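Iota-carrageenase (Alteromonas sp., PDB 1H80) hydrolyses internal beta-1,4 linkages of iota-carrageenan, a sulfated red-algal galactan, with inversion of anomeric configuration. Local coordinates at residues L371-C381 / T443-M454. Residues are numbered along the deposited sequence; the frame is centred on the assembly and turned at random.
Sequences LDYFSTSNPMC and TESSRVCNYYGM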
ATOM      1  N   LEU A 371      -1.705 -18.093 -12.897  1.00 16.62           N
ATOM      2  CA  LEU A 371      -1.926 -19.526 -12.705  1.00 16.52           C
ATOM      3  C   LEU A 371      -1.209 -20.440 -13.685  1.00 16.53           C
ATOM      4  O   LEU A 371      -0.851 -21.565 -13.335  1.00 16.80           O
ATOM      5  CB  LEU A 371      -3.420 -19.843 -12.741  1.00 15.91           C
ATOM      6  CG  LEU A 371      -4.289 -19.212 -11.654  1.00 16.18           C
ATOM      7  CD1 LEU A 371      -5.729 -19.673 -11.840  1.00 16.56           C
ATOM      8  CD2 LEU A 371      -3.773 -19.607 -10.274  1.00 15.97           C
ATOM      9  N   ASP A 372      -0.995 -19.967 -14.906  1.00 16.97           N
ATOM     10  CA  ASP A 372      -0.330 -20.783 -15.909  1.00 17.47           C
ATOM     11  C   ASP A 372       1.138 -21.026 -15.578  1.00 16.87           C
ATOM     12  O   ASP A 372       1.772 -21.907 -16.151  1.00 17.32           O
ATOM     13  CB  ASP A 372      -0.464 -20.135 -17.289  1.00 18.03           C
ATOM     14  CG  ASP A 372      -1.896 -20.151 -17.807  1.00 20.08           C
ATOM     15  OD1 ASP A 372      -2.791 -20.667 -17.099  1.00 19.07           O
ATOM     16  OD2 ASP A 372      -2.126 -19.649 -18.929  1.00 21.21           O
ATOM     17  N   TYR A 373       1.683 -20.250 -14.646  1.00 16.44           N
ATOM     18  CA  TYR A 373       3.073 -20.438 -14.274  1.00 16.34           C
ATOM     19  C   TYR A 373       3.273 -21.670 -13.396  1.00 16.53           C
ATOM     20  O   TYR A 373       4.396 -22.005 -13.031  1.00 16.17           O
ATOM     21  CB  TYR A 373       3.610 -19.178 -13.592  1.00 17.58           C
ATOM     22  CG  TYR A 373       3.759 -18.031 -14.564  1.00 18.45           C
ATOM     23  CD1 TYR A 373       4.616 -18.133 -15.661  1.00 20.14           C
ATOM     24  CD2 TYR A 373       3.018 -16.859 -14.411  1.00 20.58           C
ATOM     25  CE1 TYR A 373       4.729 -17.098 -16.586  1.00 21.16           C
ATOM     26  CE2 TYR A 373       3.125 -15.816 -15.331  1.00 21.27           C
ATOM     27  CZ  TYR A 373       3.980 -15.946 -16.416  1.00 22.01           C
ATOM     28  OH  TYR A 373       4.074 -14.927 -17.337  1.00 23.79           O
ATOM     29  N   PHE A 374       2.178 -22.352 -13.068  1.00 15.64           N
ATOM     30  CA  PHE A 374       2.270 -23.568 -12.265  1.00 16.73           C
ATOM     31  C   PHE A 374       2.624 -24.750 -13.162  1.00 17.30           C
ATOM     32  O   PHE A 374       2.906 -25.844 -12.679  1.00 17.27           O
ATOM     33  CB  PHE A 374       0.940 -23.862 -11.568  1.00 16.97           C
ATOM     34  CG  PHE A 374       0.732 -23.090 -10.298  1.00 17.51           C
ATOM     35  CD1 PHE A 374       1.646 -23.187  -9.253  1.00 18.04           C
ATOM     36  CD2 PHE A 374      -0.383 -22.279 -10.141  1.00 17.65           C
ATOM     37  CE1 PHE A 374       1.449 -22.483  -8.064  1.00 18.18           C
ATOM     38  CE2 PHE A 374      -0.591 -21.570  -8.957  1.00 17.32           C
ATOM     39  CZ  PHE A 374       0.327 -21.674  -7.918  1.00 17.61           C
ATOM     40  N   SER A 375       2.622 -24.520 -14.472  1.00 17.66           N
ATOM     41  CA  SER A 375       2.907 -25.581 -15.434  1.00 18.55           C
ATOM     42  C   SER A 375       4.203 -26.351 -15.198  1.00 19.14           C
ATOM     43  O   SER A 375       4.291 -27.535 -15.527  1.00 19.77           O
ATOM     44  CB  SER A 375       2.917 -25.013 -16.856  1.00 18.28           C
ATOM     45  OG  SER A 375       4.001 -24.121 -17.048  1.00 19.00           O
ATOM     46  N   THR A 376       5.203 -25.694 -14.621  1.00 19.12           N
ATOM     47  CA  THR A 376       6.491 -26.340 -14.388  1.00 19.34           C
ATOM     48  C   THR A 376       6.618 -27.151 -13.102  1.00 19.93           C
ATOM     49  O   THR A 376       7.189 -28.243 -13.109  1.00 21.81           O
ATOM     50  CB  THR A 376       7.640 -25.309 -14.400  1.00 19.39           C
ATOM     51  OG1 THR A 376       7.406 -24.318 -13.388  1.00 19.33           O
ATOM     52  CG2 THR A 376       7.736 -24.636 -15.759  1.00 19.53           C
ATOM     53  N   SER A 377       6.082 -26.634 -12.003  1.00 18.93           N
ATOM     54  CA  SER A 377       6.200 -27.319 -10.720  1.00 19.08           C
ATOM     55  C   SER A 377       4.927 -27.974 -10.213  1.00 19.28           C
ATOM     56  O   SER A 377       4.978 -28.884  -9.384  1.00 19.62           O
ATOM     57  CB  SER A 377       6.662 -26.326  -9.659  1.00 19.37           C
ATOM     58  OG  SER A 377       5.625 -25.396  -9.394  1.00 19.77           O
ATOM     59  N   ASN A 378       3.788 -27.513 -10.710  1.00 19.40           N
ATOM     60  CA  ASN A 378       2.505 -28.009 -10.238  1.00 20.13           C
ATOM     61  C   ASN A 378       1.542 -28.213 -11.410  1.00 20.94           C
ATOM     62  O   ASN A 378       0.498 -27.569 -11.487  1.00 20.96           O
ATOM     63  CB  ASN A 378       1.971 -26.976  -9.236  1.00 19.44           C
ATOM     64  CG  ASN A 378       0.753 -27.443  -8.481  1.00 18.97           C
ATOM     65  OD1 ASN A 378       0.427 -28.625  -8.464  1.00 19.64           O
ATOM     66  ND2 ASN A 378       0.077 -26.502  -7.828  1.00 19.22           N
ATOM     67  N   PRO A 379       1.879 -29.138 -12.327  1.00 22.07           N
ATOM     68  CA  PRO A 379       1.074 -29.452 -13.514  1.00 22.76           C
ATOM     69  C   PRO A 379      -0.371 -29.878 -13.273  1.00 23.23           C
ATOM     70  O   PRO A 379      -1.195 -29.821 -14.189  1.00 23.32           O
ATOM     71  CB  PRO A 379       1.896 -30.538 -14.207  1.00 23.17           C
ATOM     72  CG  PRO A 379       2.557 -31.232 -13.065  1.00 23.29           C
ATOM     73  CD  PRO A 379       3.014 -30.071 -12.213  1.00 22.62           C
ATOM     74  N   MET A 380      -0.687 -30.312 -12.058  1.00 23.85           N
ATOM     75  CA  MET A 380      -2.057 -30.710 -11.758  1.00 24.69           C
ATOM     76  C   MET A 380      -2.779 -29.613 -10.979  1.00 23.88           C
ATOM     77  O   MET A 380      -3.906 -29.795 -10.521  1.00 23.99           O
ATOM     78  CB  MET A 380      -2.080 -32.031 -10.982  1.00 27.30           C
ATOM     79  CG  MET A 380      -1.521 -33.202 -11.779  1.00 30.82           C
ATOM     80  SD  MET A 380      -2.267 -34.783 -11.328  1.00 35.59           S
ATOM     81  CE  MET A 380      -1.087 -35.393 -10.148  1.00 34.70           C
ATOM     82  N   CYS A 381      -2.117 -28.468 -10.838  1.00 23.34           N
ATOM     83  CA  CYS A 381      -2.684 -27.325 -10.133  1.00 22.46           C
ATOM     84  C   CYS A 381      -3.200 -27.695  -8.744  1.00 22.30           C
ATOM     85  O   CYS A 381      -4.288 -27.278  -8.344  1.00 22.25           O
ATOM     86  CB  CYS A 381      -3.824 -26.711 -10.952  1.00 22.37           C
ATOM     87  SG  CYS A 381      -4.252 -25.025 -10.413  0.50 20.49           S
ATOM     88  N   THR A 443       9.474 -16.234 -19.544  1.00 21.35           N
ATOM     89  CA  THR A 443       9.033 -17.449 -18.874  1.00 20.23           C
ATOM     90  C   THR A 443       7.899 -18.157 -19.602  1.00 19.94           C
ATOM     91  O   THR A 443       6.849 -17.574 -19.856  1.00 19.74           O
ATOM     92  CB  THR A 443       8.578 -17.149 -17.441  1.00 19.05           C
ATOM     93  OG1 THR A 443       9.611 -16.429 -16.760  1.00 18.77           O
ATOM     94  CG2 THR A 443       8.297 -18.446 -16.688  1.00 19.71           C
ATOM     95  N   GLU A 444       8.122 -19.423 -19.938  1.00 20.03           N
ATOM     96  CA  GLU A 444       7.112 -20.214 -20.620  1.00 20.66           C
ATOM     97  C   GLU A 444       6.050 -20.661 -19.627  1.00 20.09           C
ATOM     98  O   GLU A 444       6.344 -20.919 -18.459  1.00 19.86           O
ATOM     99  CB  GLU A 444       7.751 -21.442 -21.273  1.00 21.83           C
ATOM    100  CG  GLU A 444       6.743 -22.451 -21.800  1.00 24.85           C
ATOM    101  CD  GLU A 444       7.408 -23.659 -22.430  1.00 26.86           C
ATOM    102  OE1 GLU A 444       8.403 -24.151 -21.856  1.00 28.28           O
ATOM    103  OE2 GLU A 444       6.929 -24.121 -23.489  1.00 27.89           O
ATOM    104  N   SER A 445       4.812 -20.749 -20.098  1.00 19.81           N
ATOM    105  CA  SER A 445       3.705 -21.174 -19.256  1.00 20.33           C
ATOM    106  C   SER A 445       2.657 -21.884 -20.102  1.00 21.18           C
ATOM    107  O   SER A 445       2.694 -21.828 -21.330  1.00 20.71           O
ATOM    108  CB  SER A 445       3.070 -19.967 -18.562  1.00 20.58           C
ATOM    109  OG  SER A 445       2.500 -19.076 -19.504  1.00 21.13           O
ATOM    110  N   SER A 446       1.731 -22.559 -19.433  1.00 22.20           N
ATOM    111  CA  SER A 446       0.658 -23.278 -20.110  1.00 23.32           C
ATOM    112  C   SER A 446      -0.470 -23.460 -19.109  1.00 24.01           C
ATOM    113  O   SER A 446      -0.224 -23.570 -17.906  1.00 24.21           O
ATOM    114  CB  SER A 446       1.155 -24.640 -20.604  1.00 24.32           C
ATOM    115  OG  SER A 446       1.591 -25.450 -19.528  0.50 25.40           O
ATOM    116  N   ARG A 447      -1.706 -23.487 -19.594  1.00 24.35           N
ATOM    117  CA  ARG A 447      -2.843 -23.648 -18.699  1.00 25.02           C
ATOM    118  C   ARG A 447      -2.928 -25.051 -18.116  1.00 24.68           C
ATOM    119  O   ARG A 447      -3.071 -26.035 -18.843  1.00 25.13           O
ATOM    120  CB  ARG A 447      -4.153 -23.309 -19.413  1.00 26.46           C
ATOM    121  CG  ARG A 447      -5.367 -23.510 -18.522  1.00 28.56           C
ATOM    122  CD  ARG A 447      -6.602 -22.810 -19.053  1.00 30.30           C
ATOM    123  NE  ARG A 447      -7.751 -23.063 -18.190  0.50 31.59           N
ATOM    124  CZ  ARG A 447      -8.925 -22.451 -18.302  0.50 32.39           C
ATOM    125  NH1 ARG A 447      -9.112 -21.538 -19.245  0.50 32.69           N
ATOM    126  NH2 ARG A 447      -9.913 -22.755 -17.472  0.50 32.76           N
ATOM    127  N   VAL A 448      -2.838 -25.130 -16.794  1.00 23.99           N
ATOM    128  CA  VAL A 448      -2.908 -26.400 -16.095  1.00 23.05           C
ATOM    129  C   VAL A 448      -4.001 -26.331 -15.036  1.00 22.74           C
ATOM    130  O   VAL A 448      -4.368 -27.347 -14.443  1.00 23.11           O
ATOM    131  CB  VAL A 448      -1.549 -26.742 -15.431  1.00 22.43           C
ATOM    132  CG1 VAL A 448      -0.486 -26.936 -16.500  1.00 22.63           C
ATOM    133  CG2 VAL A 448      -1.118 -25.627 -14.495  1.00 22.32           C
ATOM    134  N   CYS A 449      -4.528 -25.129 -14.802  1.00 21.77           N
ATOM    135  CA  CYS A 449      -5.577 -24.938 -13.807  1.00 21.45           C
ATOM    136  C   CYS A 449      -6.948 -24.760 -14.426  1.00 21.58           C
ATOM    137  O   CYS A 449      -7.080 -24.225 -15.527  1.00 22.35           O
ATOM    138  CB  CYS A 449      -5.288 -23.714 -12.931  1.00 21.90           C
ATOM    139  SG  CYS A 449      -3.743 -23.835 -11.979  1.00 23.64           S
ATOM    140  N   ASN A 450      -7.962 -25.219 -13.701  1.00 20.92           N
ATOM    141  CA  ASN A 450      -9.347 -25.103 -14.129  1.00 20.57           C
ATOM    142  C   ASN A 450      -9.810 -23.787 -13.520  1.00 19.92           C
ATOM    143  O   ASN A 450     -10.259 -23.749 -12.375  1.00 19.48           O
ATOM    144  CB  ASN A 450     -10.171 -26.261 -13.567  1.00 21.37           C
ATOM    145  CG  ASN A 450     -11.573 -26.307 -14.135  1.00 22.15           C
ATOM    146  OD1 ASN A 450     -12.158 -25.271 -14.462  1.00 22.31           O
ATOM    147  ND2 ASN A 450     -12.130 -27.509 -14.240  1.00 22.26           N
ATOM    148  N   TYR A 451      -9.688 -22.710 -14.290  1.00 19.06           N
ATOM    149  CA  TYR A 451     -10.037 -21.369 -13.823  1.00 19.20           C
ATOM    150  C   TYR A 451     -11.325 -21.214 -13.032  1.00 19.49           C
ATOM    151  O   TYR A 451     -11.339 -20.566 -11.986  1.00 19.88           O
ATOM    152  CB  TYR A 451     -10.071 -20.392 -14.999  1.00 18.73           C
ATOM    153  CG  TYR A 451      -8.722 -20.075 -15.606  1.00 19.55           C
ATOM    154  CD1 TYR A 451      -7.569 -20.757 -15.217  1.00 19.10           C
ATOM    155  CD2 TYR A 451      -8.606 -19.102 -16.598  1.00 19.92           C
ATOM    156  CE1 TYR A 451      -6.334 -20.481 -15.805  1.00 19.48           C
ATOM    157  CE2 TYR A 451      -7.383 -18.819 -17.189  1.00 20.11           C
ATOM    158  CZ  TYR A 451      -6.251 -19.510 -16.792  1.00 20.06           C
ATOM    159  OH  TYR A 451      -5.045 -19.232 -17.393  1.00 21.02           O
ATOM    160  N   TYR A 452     -12.412 -21.802 -13.515  1.00 19.96           N
ATOM    161  CA  TYR A 452     -13.682 -21.648 -12.823  1.00 21.11           C
ATOM    162  C   TYR A 452     -14.268 -22.915 -12.224  1.00 20.76           C
ATOM    163  O   TYR A 452     -15.258 -22.853 -11.494  1.00 21.82           O
ATOM    164  CB  TYR A 452     -14.686 -20.999 -13.776  1.00 22.26           C
ATOM    165  CG  TYR A 452     -14.213 -19.650 -14.264  1.00 23.80           C
ATOM    166  CD1 TYR A 452     -14.204 -18.546 -13.410  1.00 24.86           C
ATOM    167  CD2 TYR A 452     -13.710 -19.491 -15.553  1.00 24.39           C
ATOM    168  CE1 TYR A 452     -13.699 -17.314 -13.832  1.00 25.41           C
ATOM    169  CE2 TYR A 452     -13.204 -18.267 -15.983  1.00 25.58           C
ATOM    170  CZ  TYR A 452     -13.200 -17.186 -15.117  1.00 25.78           C
ATOM    171  OH  TYR A 452     -12.685 -15.980 -15.534  1.00 27.07           O
ATOM    172  N   GLY A 453     -13.650 -24.056 -12.511  1.00 21.14           N
ATOM    173  CA  GLY A 453     -14.157 -25.312 -11.988  1.00 21.00           C
ATOM    174  C   GLY A 453     -13.310 -25.944 -10.900  1.00 20.79           C
ATOM    175  O   GLY A 453     -13.689 -26.970 -10.333  1.00 20.76           O
ATOM    176  N   MET A 454     -12.166 -25.341 -10.597  1.00 20.85           N
ATOM    177  CA  MET A 454     -11.294 -25.887  -9.563  1.00 20.22           C
ATOM    178  C   MET A 454     -11.973 -25.878  -8.201  1.00 20.37           C
ATOM    179  O   MET A 454     -13.027 -25.267  -8.019  1.00 20.61           O
ATOM    180  CB  MET A 454      -9.993 -25.088  -9.478  1.00 19.89           C
ATOM    181  CG  MET A 454     -10.195 -23.633  -9.115  1.00 19.05           C
ATOM    182  SD  MET A 454      -8.640 -22.866  -8.615  1.00 18.79           S
ATOM    183  CE  MET A 454      -7.760 -22.892 -10.147  1.00 19.26           C
TER
HETATM  184  O   HOH W   1      -3.057 -22.638 -15.186  1.00 19.35           O
HETATM  185  O   HOH W   2      -0.040 -19.733 -20.614  1.00 33.40           O
HETATM  186  O   HOH W   3       5.963 -15.063 -19.210  1.00 26.18           O
HETATM  187  O   HOH W   4       5.377 -21.949 -16.055  1.00 18.71           O
HETATM  188  O   HOH W   5      -3.925 -30.028 -14.632  1.00 36.95           O
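The hydroxyl of Tyr451 donates to Asp372 OD1 at 2.7 Å, reaching it on the syn side but 35° out of the carboxylate plane; the Asp372 torsion that sets CG anti to the carbonyl carbon (chi1 -68°) holds the carboxylate where this bond can form. Around it, two irregular loops are joined by a few well-placed side chains with little regular pairing of their backbones. Water 1 donates a further hydrogen bond to Asp372 OD1 and accepts one from Val448 N, while water 2 links Asp372 OD2 to Ser445 OG, so both carboxylate oxygens are tied to the 443-454 loop. Asp372 OD1 also comes 3.4 Å from Arg447 CA. Replacing Asp372 by an alanine is likely to leave the Tyr451 hydroxyl without its acceptor and to remove the carboxylate partner of both waters. Val448 packs into the bend of 371-381: its CB lies 3.3 Å from Pro379 O, CG1 meets Ser375 CA, and CG2 sits 4.0 Å from Phe374 CB. Next to it, Cys449 SG is bonded covalently to Cys381 SG; the same Cys449 sulfur makes an oblique sulfur-aromatic contact with the Phe374 ring, 4.1 Å from Phe374 CD2. Met454 CE and Leu371 CD1 continue this apolar patch, and both side chains touch Tyr399 of strand 399-401. The whole is a disulfide cross-link between two surface loops at one end of the parallel beta-helix.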